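Local coordinates for EST1E (Clostridium proteoclasticum, PDB 2WTM), which hydrolyses feruloyl esters as a promiscuous feruloyl esterase of a rumen bacterium, probably through a serine nucleophile in an alpha/beta-hydrolase fold, at residues Leu17-Pro28 with Gln49-Thr59; Val181-Val192 with Ala210-Cys218. All blocks are in the same frame, centred on the assembly; numbering follows the deposited sequence.

Contact 1: Leu17-Pro28 with Gln49-Thr59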
loop_
_atom_site.group_PDB
_atom_site.type_symbol
_atom_site.label_atom_id
_atom_site.label_comp_id
_atom_site.label_asym_id
_atom_site.label_seq_id
_atom_site.Cartn_x
_atom_site.Cartn_y
_atom_site.Cartn_z
ATOM N N LEU A 17 -4.971 -15.124 -20.342
ATOM C CA LEU A 17 -3.672 -15.537 -20.807
ATOM C C LEU A 17 -3.781 -15.797 -22.307
ATOM O O LEU A 17 -4.624 -16.623 -22.736
ATOM C CB LEU A 17 -3.250 -16.818 -20.079
ATOM C CG LEU A 17 -1.926 -17.440 -20.513
ATOM C CD1 LEU A 17 -0.712 -16.523 -20.381
ATOM C CD2 LEU A 17 -1.730 -18.745 -19.683
ATOM N N ASP A 18 -2.965 -15.100 -23.087
ATOM C CA ASP A 18 -2.919 -15.312 -24.542
ATOM C C ASP A 18 -1.541 -15.670 -24.941
ATOM O O ASP A 18 -0.557 -15.017 -24.577
ATOM C CB ASP A 18 -3.349 -14.087 -25.299
ATOM C CG ASP A 18 -4.820 -13.821 -25.180
ATOM O OD1 ASP A 18 -5.641 -14.377 -25.984
ATOM O OD2 ASP A 18 -5.182 -13.070 -24.255
ATOM N N MET A 19 -1.444 -16.766 -25.715
ATOM C CA MET A 19 -0.165 -17.303 -26.130
ATOM C C MET A 19 0.169 -16.899 -27.560
ATOM O O MET A 19 -0.724 -16.585 -28.325
ATOM C CB MET A 19 -0.179 -18.824 -26.064
ATOM C CG MET A 19 -0.412 -19.390 -24.650
ATOM S SD MET A 19 0.854 -19.027 -23.421
ATOM C CE MET A 19 2.320 -19.673 -24.043
ATOM N N PRO A 20 1.462 -16.880 -27.897
ATOM C CA PRO A 20 1.790 -16.664 -29.319
ATOM C C PRO A 20 1.213 -17.816 -30.119
ATOM O O PRO A 20 1.028 -18.889 -29.567
ATOM C CB PRO A 20 3.305 -16.660 -29.341
ATOM C CG PRO A 20 3.714 -16.356 -27.997
ATOM C CD PRO A 20 2.660 -16.953 -27.089
ATOM N N LYS A 21 0.872 -17.517 -31.373
ATOM C CA LYS A 21 0.124 -18.398 -32.299
ATOM C C LYS A 21 0.584 -19.818 -32.261
ATOM O O LYS A 21 -0.226 -20.777 -32.264
ATOM C CB LYS A 21 0.316 -17.875 -33.737
ATOM N N ASN A 22 1.899 -19.956 -32.280
ATOM C CA ASN A 22 2.520 -21.233 -32.497
ATOM C C ASN A 22 2.496 -22.120 -31.261
ATOM O O ASN A 22 2.934 -23.246 -31.343
ATOM C CB ASN A 22 3.970 -21.061 -32.977
ATOM C CG ASN A 22 4.743 -20.058 -32.143
ATOM O OD1 ASN A 22 4.279 -18.823 -32.142
ATOM N ND2 ASN A 22 5.742 -20.396 -31.496
ATOM N N ASN A 23 2.010 -21.602 -30.122
ATOM C CA ASN A 23 2.005 -22.340 -28.861
ATOM C C ASN A 23 3.417 -22.849 -28.559
ATOM O O ASN A 23 3.650 -24.057 -28.595
ATOM C CB ASN A 23 1.003 -23.515 -28.949
ATOM N N PRO A 24 4.365 -21.940 -28.263
ATOM C CA PRO A 24 5.733 -22.345 -27.975
ATOM C C PRO A 24 5.783 -22.970 -26.620
ATOM O O PRO A 24 4.997 -22.581 -25.756
ATOM C CB PRO A 24 6.487 -21.023 -27.886
ATOM C CG PRO A 24 5.490 -20.079 -27.410
ATOM C CD PRO A 24 4.188 -20.496 -28.087
ATOM N N GLU A 25 6.713 -23.890 -26.408
ATOM C CA GLU A 25 6.898 -24.474 -25.072
ATOM C C GLU A 25 7.599 -23.501 -24.095
ATOM O O GLU A 25 7.472 -23.669 -22.884
ATOM C CB GLU A 25 7.677 -25.793 -25.153
ATOM C CG GLU A 25 9.110 -25.661 -25.649
ATOM N N LYS A 26 8.359 -22.543 -24.632
ATOM C CA LYS A 26 8.987 -21.488 -23.841
ATOM C C LYS A 26 8.828 -20.146 -24.561
ATOM O O LYS A 26 9.048 -20.028 -25.779
ATOM C CB LYS A 26 10.470 -21.770 -23.601
ATOM C CG LYS A 26 10.769 -22.782 -22.507
ATOM C CD LYS A 26 10.712 -22.109 -21.129
ATOM C CE LYS A 26 11.383 -22.929 -20.069
ATOM N NZ LYS A 26 10.695 -24.228 -19.958
ATOM N N CYS A 27 8.429 -19.104 -23.809
ATOM C CA CYS A 27 8.362 -17.775 -24.381
ATOM C C CYS A 27 8.293 -16.744 -23.245
ATOM O O CYS A 27 7.985 -17.113 -22.098
ATOM C CB CYS A 27 7.132 -17.594 -25.254
ATOM S SG CYS A 27 5.567 -17.906 -24.485
ATOM N N PRO A 28 8.585 -15.477 -23.580
ATOM C CA PRO A 28 8.407 -14.406 -22.577
ATOM C C PRO A 28 6.941 -14.148 -22.289
ATOM O O PRO A 28 6.058 -14.548 -23.046
ATOM C CB PRO A 28 9.030 -13.188 -23.234
ATOM C CG PRO A 28 9.824 -13.707 -24.404
ATOM C CD PRO A 28 9.084 -14.930 -24.856
ATOM N N GLN A 49 -1.871 -6.110 -26.527
ATOM C CA GLN A 49 -1.842 -7.539 -26.312
ATOM C C GLN A 49 -1.579 -8.328 -27.610
ATOM O O GLN A 49 -0.687 -9.184 -27.661
ATOM C CB GLN A 49 -3.153 -7.958 -25.674
ATOM C CG GLN A 49 -3.329 -9.426 -25.614
ATOM C CD GLN A 49 -4.534 -9.893 -26.433
ATOM O OE1 GLN A 49 -5.615 -9.341 -26.339
ATOM N NE2 GLN A 49 -4.347 -11.007 -27.177
ATOM N N GLU A 50 -2.325 -7.949 -28.649
ATOM C CA GLU A 50 -2.248 -8.663 -29.962
ATOM C C GLU A 50 -0.908 -8.475 -30.592
ATOM O O GLU A 50 -0.305 -9.424 -31.081
ATOM C CB GLU A 50 -3.381 -8.198 -30.871
ATOM C CG GLU A 50 -4.702 -8.795 -30.407
ATOM C CD GLU A 50 -5.890 -8.505 -31.280
ATOM O OE1 GLU A 50 -5.835 -7.568 -32.093
ATOM O OE2 GLU A 50 -6.921 -9.158 -31.043
ATOM N N THR A 51 -0.410 -7.251 -30.552
ATOM C CA THR A 51 0.936 -6.973 -30.985
ATOM C C THR A 51 2.006 -7.811 -30.305
ATOM O O THR A 51 2.902 -8.354 -30.924
ATOM C CB THR A 51 1.256 -5.473 -30.791
ATOM O OG1 THR A 51 0.359 -4.689 -31.592
ATOM C CG2 THR A 51 2.667 -5.180 -31.142
ATOM N N LEU A 52 1.935 -7.908 -28.969
ATOM C CA LEU A 52 2.883 -8.709 -28.243
ATOM C C LEU A 52 2.824 -10.171 -28.650
ATOM O O LEU A 52 3.850 -10.788 -28.855
ATOM C CB LEU A 52 2.739 -8.475 -26.720
ATOM C CG LEU A 52 3.085 -7.052 -26.309
ATOM C CD1 LEU A 52 2.560 -6.800 -24.942
ATOM C CD2 LEU A 52 4.559 -6.900 -26.336
ATOM N N ASN A 53 1.625 -10.737 -28.719
ATOM C CA ASN A 53 1.486 -12.124 -29.103
ATOM C C ASN A 53 2.077 -12.358 -30.514
ATOM O O ASN A 53 2.673 -13.362 -30.757
ATOM C CB ASN A 53 0.002 -12.558 -29.137
ATOM C CG ASN A 53 -0.756 -12.414 -27.804
ATOM O OD1 ASN A 53 -1.969 -12.308 -27.849
ATOM N ND2 ASN A 53 -0.075 -12.477 -26.664
ATOM N N GLU A 54 1.901 -11.392 -31.380
ATOM C CA GLU A 54 2.412 -11.498 -32.752
ATOM C C GLU A 54 3.926 -11.604 -32.846
ATOM O O GLU A 54 4.460 -12.293 -33.736
ATOM C CB GLU A 54 1.856 -10.329 -33.471
ATOM C CG GLU A 54 2.123 -10.282 -34.862
ATOM C CD GLU A 54 1.297 -9.237 -35.442
ATOM O OE1 GLU A 54 1.857 -8.132 -35.644
ATOM O OE2 GLU A 54 0.082 -9.536 -35.612
ATOM N N ILE A 55 4.681 -10.973 -31.935
ATOM C CA ILE A 55 6.124 -11.116 -31.912
ATOM C C ILE A 55 6.651 -12.246 -31.017
ATOM O O ILE A 55 7.827 -12.403 -30.812
ATOM C CB ILE A 55 6.831 -9.779 -31.569
ATOM C CG1 ILE A 55 6.481 -9.322 -30.128
ATOM C CG2 ILE A 55 6.439 -8.720 -32.560
ATOM C CD1 ILE A 55 7.292 -8.138 -29.664
ATOM N N GLY A 56 5.750 -13.055 -30.461
ATOM C CA GLY A 56 6.173 -14.187 -29.666
ATOM C C GLY A 56 6.165 -14.049 -28.157
ATOM O O GLY A 56 6.820 -14.796 -27.466
ATOM N N VAL A 57 5.408 -13.077 -27.705
ATOM C CA VAL A 57 5.284 -12.778 -26.243
ATOM C C VAL A 57 3.883 -13.121 -25.808
ATOM O O VAL A 57 2.899 -12.564 -26.275
ATOM C CB VAL A 57 5.703 -11.266 -25.981
ATOM C CG1 VAL A 57 5.518 -10.858 -24.489
ATOM C CG2 VAL A 57 7.139 -11.026 -26.355
ATOM N N ALA A 58 3.820 -14.039 -24.853
ATOM C CA ALA A 58 2.535 -14.348 -24.211
ATOM C C ALA A 58 2.144 -13.112 -23.384
ATOM O O ALA A 58 2.976 -12.304 -23.008
ATOM C CB ALA A 58 2.681 -15.501 -23.352
ATOM N N THR A 59 0.850 -12.991 -23.126
ATOM C CA THR A 59 0.351 -11.835 -22.370
ATOM C C THR A 59 -0.583 -12.301 -21.295
ATOM O O THR A 59 -1.347 -13.275 -21.464
ATOM C CB THR A 59 -0.347 -10.838 -23.288
ATOM O OG1 THR A 59 -1.398 -11.502 -24.059
ATOM C CG2 THR A 59 0.703 -10.150 -24.203
HETATM O O HOH W 1 -3.741 -11.647 -22.708
HETATM O O HOH W 2 1.708 -15.030 -32.582
#

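Contact 2: Val181-Val192 with Ala210-Cys218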
loop_
_atom_site.group_PDB
_atom_site.type_symbol
_atom_site.label_atom_id
_atom_site.label_comp_id
_atom_site.label_asym_id
_atom_site.label_seq_id
_atom_site.Cartn_x
_atom_site.Cartn_y
_atom_site.Cartn_z
ATOM N N VAL A 181 6.387 8.648 -6.205
ATOM C CA VAL A 181 6.672 8.025 -7.517
ATOM C C VAL A 181 8.132 8.063 -7.888
ATOM O O VAL A 181 8.693 7.116 -8.405
ATOM C CB VAL A 181 5.756 8.626 -8.638
ATOM C CG1 VAL A 181 6.036 7.994 -9.962
ATOM C CG2 VAL A 181 4.296 8.414 -8.270
ATOM N N GLU A 182 8.738 9.209 -7.608
ATOM C CA GLU A 182 10.130 9.417 -7.988
ATOM C C GLU A 182 11.082 8.390 -7.410
ATOM O O GLU A 182 12.109 8.041 -8.056
ATOM C CB GLU A 182 10.537 10.830 -7.566
ATOM C CG GLU A 182 9.946 11.980 -8.341
ATOM C CD GLU A 182 8.468 12.328 -8.007
ATOM O OE1 GLU A 182 7.905 11.832 -6.958
ATOM O OE2 GLU A 182 7.882 13.128 -8.797
ATOM N N ASP A 183 10.774 7.864 -6.222
ATOM C CA ASP A 183 11.581 6.802 -5.580
ATOM C C ASP A 183 11.569 5.540 -6.451
ATOM O O ASP A 183 12.585 4.854 -6.637
ATOM C CB ASP A 183 11.072 6.445 -4.200
ATOM C CG ASP A 183 11.361 7.470 -3.170
ATOM O OD1 ASP A 183 12.001 8.507 -3.482
ATOM O OD2 ASP A 183 10.879 7.245 -2.050
ATOM N N PHE A 184 10.373 5.211 -6.919
ATOM C CA PHE A 184 10.198 4.013 -7.757
ATOM C C PHE A 184 10.846 4.176 -9.155
ATOM O O PHE A 184 11.330 3.206 -9.726
ATOM C CB PHE A 184 8.686 3.654 -7.961
ATOM C CG PHE A 184 7.925 3.355 -6.698
ATOM C CD1 PHE A 184 7.602 2.077 -6.387
ATOM C CD2 PHE A 184 7.601 4.344 -5.778
ATOM C CE1 PHE A 184 6.861 1.750 -5.257
ATOM C CE2 PHE A 184 6.833 4.056 -4.650
ATOM C CZ PHE A 184 6.483 2.747 -4.385
ATOM N N VAL A 185 10.781 5.368 -9.701
ATOM C CA VAL A 185 11.470 5.654 -10.971
ATOM C C VAL A 185 12.979 5.433 -10.784
ATOM O O VAL A 185 13.646 4.777 -11.595
ATOM C CB VAL A 185 11.179 7.061 -11.465
ATOM C CG1 VAL A 185 12.058 7.445 -12.638
ATOM C CG2 VAL A 185 9.694 7.191 -11.841
ATOM N N ASP A 186 13.507 5.990 -9.707
ATOM C CA ASP A 186 14.927 5.822 -9.454
ATOM C C ASP A 186 15.377 4.382 -9.288
ATOM O O ASP A 186 16.551 4.035 -9.583
ATOM C CB ASP A 186 15.294 6.598 -8.171
ATOM C CG ASP A 186 15.533 8.059 -8.415
ATOM O OD1 ASP A 186 15.611 8.545 -9.593
ATOM O OD2 ASP A 186 15.649 8.754 -7.373
ATOM N N LYS A 187 14.517 3.529 -8.763
ATOM C CA LYS A 187 14.887 2.164 -8.503
ATOM C C LYS A 187 14.867 1.261 -9.712
ATOM O O LYS A 187 15.606 0.248 -9.701
ATOM C CB LYS A 187 14.054 1.584 -7.388
ATOM C CG LYS A 187 14.372 2.189 -6.040
ATOM C CD LYS A 187 15.830 2.031 -5.646
ATOM C CE LYS A 187 16.235 0.592 -5.519
ATOM N NZ LYS A 187 17.593 0.431 -4.884
ATOM N N TYR A 188 14.108 1.621 -10.762
ATOM C CA TYR A 188 13.988 0.703 -11.895
ATOM C C TYR A 188 14.867 1.221 -13.011
ATOM O O TYR A 188 14.510 2.161 -13.711
ATOM C CB TYR A 188 12.518 0.581 -12.356
ATOM C CG TYR A 188 12.371 -0.522 -13.402
ATOM C CD1 TYR A 188 12.259 -1.853 -13.003
ATOM C CD2 TYR A 188 12.389 -0.217 -14.772
ATOM C CE1 TYR A 188 12.126 -2.887 -13.962
ATOM C CE2 TYR A 188 12.290 -1.228 -15.696
ATOM C CZ TYR A 188 12.161 -2.541 -15.282
ATOM O OH TYR A 188 12.091 -3.592 -16.184
ATOM N N THR A 189 16.028 0.586 -13.103
ATOM C CA THR A 189 17.072 0.996 -14.070
ATOM C C THR A 189 17.150 0.178 -15.314
ATOM O O THR A 189 18.049 0.440 -16.158
ATOM C CB THR A 189 18.428 0.939 -13.393
ATOM O OG1 THR A 189 18.679 -0.384 -12.974
ATOM C CG2 THR A 189 18.397 1.912 -12.178
ATOM N N LYS A 190 16.242 -0.773 -15.495
ATOM C CA LYS A 190 16.160 -1.617 -16.704
ATOM C C LYS A 190 15.411 -0.821 -17.790
ATOM O O LYS A 190 14.969 0.279 -17.561
ATOM C CB LYS A 190 15.531 -2.978 -16.428
ATOM C CG LYS A 190 16.351 -3.854 -15.518
ATOM C CD LYS A 190 15.736 -5.126 -15.204
ATOM C CE LYS A 190 16.599 -6.069 -14.382
ATOM N NZ LYS A 190 15.756 -7.277 -13.951
ATOM N N PRO A 191 15.342 -1.349 -19.019
ATOM C CA PRO A 191 14.744 -0.593 -20.064
ATOM C C PRO A 191 13.262 -0.268 -19.873
ATOM O O PRO A 191 12.484 -1.150 -19.494
ATOM C CB PRO A 191 14.904 -1.479 -21.311
ATOM C CG PRO A 191 16.116 -2.294 -20.956
ATOM C CD PRO A 191 15.870 -2.623 -19.509
ATOM N N VAL A 192 12.946 0.980 -20.182
ATOM C CA VAL A 192 11.613 1.535 -20.151
ATOM C C VAL A 192 11.217 2.199 -21.472
ATOM O O VAL A 192 12.031 2.921 -22.069
ATOM C CB VAL A 192 11.494 2.572 -18.980
ATOM C CG1 VAL A 192 10.142 3.129 -18.896
ATOM C CG2 VAL A 192 11.933 1.948 -17.715
ATOM N N ALA A 210 9.168 14.524 -18.329
ATOM C CA ALA A 210 9.993 14.630 -17.144
ATOM C C ALA A 210 10.416 13.265 -16.603
ATOM O O ALA A 210 11.614 13.000 -16.336
ATOM C CB ALA A 210 9.237 15.405 -16.077
ATOM N N PHE A 211 9.442 12.352 -16.415
ATOM C CA PHE A 211 9.798 11.029 -15.914
ATOM C C PHE A 211 10.758 10.284 -16.860
ATOM O O PHE A 211 11.663 9.606 -16.426
ATOM C CB PHE A 211 8.567 10.164 -15.527
ATOM C CG PHE A 211 7.918 10.619 -14.252
ATOM C CD1 PHE A 211 8.592 10.520 -13.063
ATOM C CD2 PHE A 211 6.625 11.133 -14.269
ATOM C CE1 PHE A 211 7.954 10.949 -11.855
ATOM C CE2 PHE A 211 6.001 11.592 -13.103
ATOM C CZ PHE A 211 6.669 11.493 -11.906
ATOM N N SER A 212 10.588 10.447 -18.161
ATOM C CA SER A 212 11.491 9.799 -19.123
ATOM C C SER A 212 12.938 10.214 -18.952
ATOM O O SER A 212 13.834 9.471 -19.303
ATOM C CB SER A 212 11.068 10.033 -20.563
ATOM O OG SER A 212 11.344 11.364 -21.083
ATOM N N LYS A 213 13.153 11.439 -18.503
ATOM C CA LYS A 213 14.504 11.929 -18.263
ATOM C C LYS A 213 15.031 11.452 -16.928
ATOM O O LYS A 213 16.233 11.287 -16.775
ATOM C CB LYS A 213 14.530 13.458 -18.359
ATOM C CG LYS A 213 14.133 13.944 -19.765
ATOM C CD LYS A 213 14.326 15.398 -19.986
ATOM C CE LYS A 213 13.416 15.969 -21.099
ATOM N NZ LYS A 213 13.667 15.402 -22.442
ATOM N N GLN A 214 14.136 11.180 -15.964
ATOM C CA GLN A 214 14.559 10.686 -14.670
ATOM C C GLN A 214 15.064 9.246 -14.680
ATOM O O GLN A 214 16.013 8.864 -13.968
ATOM C CB GLN A 214 13.427 10.823 -13.662
ATOM C CG GLN A 214 13.921 10.597 -12.294
ATOM C CD GLN A 214 12.847 10.490 -11.266
ATOM O OE1 GLN A 214 11.745 11.074 -11.420
ATOM N NE2 GLN A 214 13.207 9.844 -10.144
ATOM N N TYR A 215 14.393 8.394 -15.462
ATOM C CA TYR A 215 14.740 7.032 -15.577
ATOM C C TYR A 215 16.180 6.903 -16.113
ATOM O O TYR A 215 16.583 7.741 -16.979
ATOM C CB TYR A 215 13.764 6.351 -16.561
ATOM C CG TYR A 215 12.536 5.744 -15.917
ATOM C CD1 TYR A 215 11.272 6.146 -16.315
ATOM C CD2 TYR A 215 12.660 4.746 -14.964
ATOM C CE1 TYR A 215 10.116 5.588 -15.725
ATOM C CE2 TYR A 215 11.509 4.154 -14.400
ATOM C CZ TYR A 215 10.238 4.626 -14.786
ATOM O OH TYR A 215 9.117 4.063 -14.184
ATOM N N LYS A 216 16.877 5.876 -15.673
ATOM C CA LYS A 216 18.208 5.525 -16.198
ATOM C C LYS A 216 18.179 5.192 -17.668
ATOM O O LYS A 216 19.040 5.641 -18.430
ATOM C CB LYS A 216 18.819 4.372 -15.414
ATOM C CG LYS A 216 20.207 3.982 -15.813
ATOM C CD LYS A 216 21.223 4.993 -15.265
ATOM C CE LYS A 216 22.607 4.657 -15.758
ATOM N NZ LYS A 216 23.478 5.800 -15.359
ATOM N N ASN A 217 17.194 4.407 -18.086
ATOM C CA ASN A 217 17.181 3.817 -19.424
ATOM C C ASN A 217 15.737 3.914 -19.978
ATOM O O ASN A 217 15.098 2.881 -20.097
ATOM C CB ASN A 217 17.592 2.342 -19.348
ATOM C CG ASN A 217 19.117 2.116 -19.279
ATOM O OD1 ASN A 217 19.861 2.619 -20.122
ATOM N ND2 ASN A 217 19.560 1.317 -18.318
ATOM N N CYS A 218 15.270 5.098 -20.343
ATOM C CA CYS A 218 13.934 5.239 -20.889
ATOM C C CYS A 218 13.904 5.923 -22.219
ATOM O O CYS A 218 14.500 6.975 -22.406
ATOM C CB CYS A 218 13.053 6.025 -19.909
ATOM S SG CYS A 218 11.348 6.337 -20.475
HETATM O O HOH W 3 9.666 2.502 -12.010
HETATM O O HOH W 4 15.997 4.726 -13.267
HETATM O O HOH W 5 16.839 7.078 -12.194
HETATM O O HOH W 6 15.356 2.792 -16.426
#

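Contact 1: Leu17-Pro28 with Gln49-Thr59
Asp18 and Thr59 form an antiparallel hydrogen-bonded pair: Asp18 N to Thr59 O and Thr59 N to Asp18 O are each 2.9 Å. The Asp18 carboxylate lies stacked on the Gln49 amide, the two planes 18° apart, with Asp18 CG 3.5 Å from Gln49 NE2. Its OD2 forms a salt bridge with Arg61. Next to Asp18 CB, the Asn53 amide is fixed at both ends. Asn53 CG stays beside the backbone N (chi1 -59°), bringing the amide to Asp18. OD1 accepts from Gln49 NE2, while ND2 donates to Val57 O and to Thr59 OG1. Asn53 thus ties the last helical turn to the strand that follows. Helix 43-54 ends in a Schellman motif with Gly56 as its C-prime residue, inside the beta-alpha-beta crossover from strand 27-33 to strand 58-62. The other end of the 17-28 segment is held by Ala58 N, which donates to Pro28 O at 2.9 Å. Pro20 packs on the helix end, its CG 3.4 Å from Gly56 C. Ala58 CB touches two sulfurs, Met19 SD at 4.0 Å and Cys27 SG at 3.9 Å. Phe98 touches all three side chains.

Contact 2: Val181-Val192 with Ala210-Cys218
Gln214 reaches from its helix across Val185 to the polar flank of helix 181-187. Its CB lies 3.8 Å from Val185 CG1, and its CG packs on the same methyl. With CG anti to the backbone N (chi1 -168°) and the chain extended beyond it, the amide reaches helix 181-187. CD is 3.4 Å from Val185 CG1. OE1 rests near Glu182 CG, at 3.7 Å. NE2 ends the path with a straight bond to Asp186 OD1, 2.8 Å long at 167°. That oxygen lies in the amide plane but is met from above its own carboxylate plane. NE2 also makes a weak bond to Glu182 O.

Val185 serves both aromatic side chains of the second segment. Its CG2 touches Phe211 CD1, and its CG1 lies over the centre of the Tyr215 ring, 3.6 Å from the centroid, as a CH-pi contact. Val192 CG2 lies over the opposite face, nearer the rim, so the ring is clamped between two valines. Tyr215 OH donates to a water that in turn donates to Phe184 O.

Helical segments 181-187 and 210-214 run 42° apart. Their helices precede strands 192-197 and 218-223, neighbouring parallel strands at the end of the alpha/beta-hydrolase sheet. Val192 and Cys218 form the first parallel pair, and Val192 N donates to Asn217 O at 2.9 Å. Nearby, in one of its two conformers, Asn217 ND2 donates to Thr189 O. Thr189 CB and Lys216 CB meet at 4.0 Å on the exposed side. Helix 109-120 packs against the buried side through Met115, which touches Val185 and Tyr215.

Contacts 1 and 2 lie in different parts of the same eight-stranded sheet, their centres about 27 Å apart and their nearest atoms about 12 Å apart. They share no helix or strand. Contact 1 joins helix 43-54 to strands 11-18, 27-33 and 58-62. Contact 2 joins helices 181-187 and 205-214 and the parallel strands that follow them, where 218-223 is an edge strand within this chain. Both are partly buried, but the touching residues of contact 1 include none that is exposed, whereas contact 2 has four. Contact 1 relies on backbone pairing and side-chain amides. Contact 2 has an aromatic and aliphatic core flanked by polar bonds, and its first helix also meets the second subunit.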